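Local coordinates for protein mRNA export factor GLE1 (Saccharomyces cerevisiae, PDB 6B4E) that serves as a nuclear pore component in mRNA export, binding inositol hexakisphosphate and acting as an enzyme activator, at residues A[150-159]-A[166-175]. Residues are numbered along the deposited sequence; the frame is centred on the assembly and turned at random.
Sequences EKGRQNMGWK and WEDNTSYDER
W158 and Y172 stack face to face where a Schellman motif closes helix 150-155, in the all-helical C-terminal part of GLE1. G157 is the C-prime residue. Its positive phi ends the helix, and W158 then lies against Y172 of helix 169-188. The tight part of the contact is this ring pair. The five-membered ring of W158 lies 3.7 Å from the Y172 ring, centroid to centroid, with planes 9° apart. With chi1 at 174°, CG of Y172 points away from the backbone N and the ring reaches over W158. The Y172 hydroxyl donates to M156 O, 2.6 Å from OH. A water links the same hydroxyl to W158 NE1. F139 also touches Y172.

W166 forms a second close-packed patch, partly exposed. It spreads over R153, with CB of R153 3.3 Å from CH2 of W166. The R153 guanidinium stacks flat on the W166 ring, planes 20° apart, while its NE is held by I147 O.

The looser side is exposed. There E150, poorly ordered, brings CG only within 4.1 Å of W166 CZ2, and the K159 chain runs over one face of the R175 guanidinium.

Back on the buried side, E167 joins the two loop segments. Its backbone N donates to K159 O, and K159 N returns a bond to OE2 from above the carboxylate plane. R175 grips E167 side-on, NE to OE1 and NH2 to OE2, and S171 OG takes the anti lone pair of OE1. E98 is a second acidic partner of R175. In the guanidinium plane, R175 NH2 also donates to G157 O at 3.0 Å.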
# COMPACT_ATOMS: atom_id res chain seq x y z
N GLU A 150 -4.01 2.97 -24.18
CA GLU A 150 -4.39 4.09 -23.34
C GLU A 150 -5.22 3.62 -22.15
O GLU A 150 -5.03 4.10 -21.02
CB GLU A 150 -5.17 5.13 -24.15
CG GLU A 150 -5.83 6.22 -23.31
CD GLU A 150 -6.40 7.36 -24.14
OE1 GLU A 150 -6.83 7.11 -25.29
OE2 GLU A 150 -6.41 8.51 -23.64
N LYS A 151 -6.14 2.68 -22.38
CA LYS A 151 -6.97 2.18 -21.29
C LYS A 151 -6.14 1.47 -20.23
O LYS A 151 -6.41 1.60 -19.03
CB LYS A 151 -8.03 1.22 -21.85
CG LYS A 151 -8.91 0.58 -20.80
CD LYS A 151 -9.61 1.63 -19.96
CE LYS A 151 -10.58 0.99 -18.99
NZ LYS A 151 -11.19 2.01 -18.10
N GLY A 152 -5.14 0.70 -20.65
CA GLY A 152 -4.29 0.03 -19.68
C GLY A 152 -3.51 1.01 -18.82
O GLY A 152 -3.43 0.86 -17.59
N ARG A 153 -2.91 2.03 -19.45
CA ARG A 153 -2.23 3.09 -18.71
C ARG A 153 -3.13 3.64 -17.61
O ARG A 153 -2.72 3.75 -16.45
CB ARG A 153 -1.83 4.21 -19.67
CG ARG A 153 -0.69 3.85 -20.59
CD ARG A 153 0.62 4.20 -19.95
NE ARG A 153 1.74 3.85 -20.82
CZ ARG A 153 2.93 4.42 -20.76
NH1 ARG A 153 3.17 5.39 -19.88
NH2 ARG A 153 3.89 4.04 -21.59
N GLN A 154 -4.36 3.99 -17.97
CA GLN A 154 -5.29 4.55 -17.00
C GLN A 154 -5.53 3.60 -15.83
O GLN A 154 -5.53 4.02 -14.67
CB GLN A 154 -6.60 4.88 -17.71
CG GLN A 154 -7.38 6.02 -17.10
CD GLN A 154 -8.40 6.60 -18.07
OE1 GLN A 154 -8.26 6.47 -19.28
NE2 GLN A 154 -9.42 7.24 -17.52
N ASN A 155 -5.76 2.32 -16.13
CA ASN A 155 -6.03 1.35 -15.07
C ASN A 155 -4.88 1.30 -14.08
O ASN A 155 -5.09 1.18 -12.87
CB ASN A 155 -6.30 -0.03 -15.66
CG ASN A 155 -7.66 -0.14 -16.34
OD1 ASN A 155 -8.59 0.60 -16.01
ND2 ASN A 155 -7.78 -1.06 -17.29
N MET A 156 -3.65 1.38 -14.59
CA MET A 156 -2.47 1.26 -13.75
C MET A 156 -2.11 2.55 -13.02
O MET A 156 -1.06 2.61 -12.39
CB MET A 156 -1.27 0.76 -14.57
CG MET A 156 -1.37 -0.70 -15.03
SD MET A 156 -1.74 -1.86 -13.68
CE MET A 156 -0.27 -1.67 -12.67
N GLY A 157 -2.95 3.58 -13.10
CA GLY A 157 -2.78 4.78 -12.30
C GLY A 157 -1.94 5.89 -12.91
O GLY A 157 -1.55 6.82 -12.18
N TRP A 158 -1.67 5.84 -14.21
CA TRP A 158 -0.91 6.89 -14.86
C TRP A 158 -1.74 8.16 -15.01
O TRP A 158 -2.95 8.11 -15.26
CB TRP A 158 -0.45 6.43 -16.24
CG TRP A 158 0.60 5.39 -16.22
CD1 TRP A 158 0.43 4.04 -16.08
CD2 TRP A 158 2.00 5.61 -16.37
NE1 TRP A 158 1.66 3.41 -16.12
CE2 TRP A 158 2.63 4.35 -16.31
CE3 TRP A 158 2.79 6.75 -16.55
CZ2 TRP A 158 4.00 4.21 -16.41
CZ3 TRP A 158 4.15 6.60 -16.66
CH2 TRP A 158 4.74 5.34 -16.59
N LYS A 159 -1.08 9.30 -14.89
CA LYS A 159 -1.69 10.60 -15.11
C LYS A 159 -1.24 11.18 -16.44
O LYS A 159 -0.28 10.71 -17.07
CB LYS A 159 -1.36 11.57 -13.96
CG LYS A 159 -1.81 11.05 -12.61
CD LYS A 159 -2.10 12.14 -11.59
CE LYS A 159 -0.83 12.82 -11.10
NZ LYS A 159 -1.02 13.47 -9.78
N TRP A 166 1.77 11.23 -21.54
CA TRP A 166 1.75 10.64 -20.21
C TRP A 166 2.75 11.33 -19.30
O TRP A 166 3.72 11.94 -19.75
CB TRP A 166 2.05 9.14 -20.30
CG TRP A 166 0.99 8.40 -21.02
CD1 TRP A 166 1.06 7.89 -22.29
CD2 TRP A 166 -0.32 8.10 -20.54
NE1 TRP A 166 -0.13 7.28 -22.62
CE2 TRP A 166 -0.99 7.40 -21.56
CE3 TRP A 166 -0.99 8.36 -19.34
CZ2 TRP A 166 -2.30 6.95 -21.41
CZ3 TRP A 166 -2.28 7.92 -19.20
CH2 TRP A 166 -2.93 7.22 -20.23
N GLU A 167 2.49 11.24 -17.99
CA GLU A 167 3.42 11.77 -17.01
C GLU A 167 4.73 10.99 -17.13
O GLU A 167 4.75 9.82 -17.53
CB GLU A 167 2.84 11.66 -15.59
CG GLU A 167 3.21 10.41 -14.84
CD GLU A 167 2.48 10.25 -13.50
OE1 GLU A 167 2.89 10.86 -12.49
OE2 GLU A 167 1.51 9.47 -13.46
N ASP A 168 5.84 11.66 -16.82
CA ASP A 168 7.11 11.00 -17.07
C ASP A 168 7.27 9.82 -16.13
O ASP A 168 6.59 9.70 -15.10
CB ASP A 168 8.29 11.98 -16.95
CG ASP A 168 8.30 12.75 -15.65
OD1 ASP A 168 8.71 12.16 -14.63
OD2 ASP A 168 7.97 13.96 -15.68
N ASN A 169 8.13 8.89 -16.55
CA ASN A 169 8.27 7.63 -15.82
C ASN A 169 8.71 7.86 -14.39
O ASN A 169 8.23 7.19 -13.47
CB ASN A 169 9.26 6.72 -16.55
CG ASN A 169 8.67 6.09 -17.79
OD1 ASN A 169 7.51 6.31 -18.11
ND2 ASN A 169 9.46 5.29 -18.49
N THR A 170 9.63 8.80 -14.17
CA THR A 170 10.12 9.06 -12.82
C THR A 170 8.99 9.53 -11.91
O THR A 170 8.89 9.10 -10.76
CB THR A 170 11.25 10.08 -12.87
OG1 THR A 170 12.41 9.47 -13.47
CG2 THR A 170 11.62 10.56 -11.47
N SER A 171 8.14 10.42 -12.42
CA SER A 171 7.02 10.93 -11.62
C SER A 171 6.11 9.79 -11.19
O SER A 171 5.78 9.63 -10.01
CB SER A 171 6.26 11.97 -12.44
OG SER A 171 5.10 12.42 -11.78
N TYR A 172 5.70 8.96 -12.15
CA TYR A 172 4.82 7.84 -11.86
C TYR A 172 5.47 6.87 -10.89
O TYR A 172 4.86 6.45 -9.90
CB TYR A 172 4.44 7.14 -13.16
CG TYR A 172 3.64 5.88 -12.98
CD1 TYR A 172 2.28 5.92 -12.70
CD2 TYR A 172 4.24 4.64 -13.13
CE1 TYR A 172 1.54 4.73 -12.55
CE2 TYR A 172 3.52 3.46 -13.00
CZ TYR A 172 2.18 3.51 -12.70
OH TYR A 172 1.51 2.31 -12.57
N ASP A 173 6.70 6.47 -11.18
CA ASP A 173 7.36 5.48 -10.34
C ASP A 173 7.50 5.97 -8.91
O ASP A 173 7.27 5.22 -7.96
CB ASP A 173 8.74 5.11 -10.91
CG ASP A 173 8.64 4.24 -12.15
OD1 ASP A 173 9.65 4.15 -12.88
OD2 ASP A 173 7.58 3.66 -12.41
N GLU A 174 7.89 7.23 -8.73
CA GLU A 174 8.14 7.72 -7.38
C GLU A 174 6.85 7.89 -6.61
O GLU A 174 6.81 7.61 -5.40
CB GLU A 174 8.95 9.01 -7.43
CG GLU A 174 10.41 8.76 -7.86
CD GLU A 174 11.33 9.98 -7.73
OE1 GLU A 174 10.83 11.08 -7.41
OE2 GLU A 174 12.55 9.83 -7.94
N ARG A 175 5.76 8.27 -7.29
CA ARG A 175 4.44 8.26 -6.66
C ARG A 175 4.03 6.85 -6.22
O ARG A 175 3.54 6.65 -5.10
CB ARG A 175 3.38 8.83 -7.61
CG ARG A 175 3.49 10.30 -7.87
CD ARG A 175 2.22 10.87 -8.51
NE ARG A 175 1.81 10.16 -9.73
CZ ARG A 175 0.80 9.29 -9.81
NH1 ARG A 175 0.08 8.98 -8.74
NH2 ARG A 175 0.50 8.71 -10.97
O HOH W 1 -2.12 7.06 -9.66
O HOH W 2 2.39 0.77 -14.92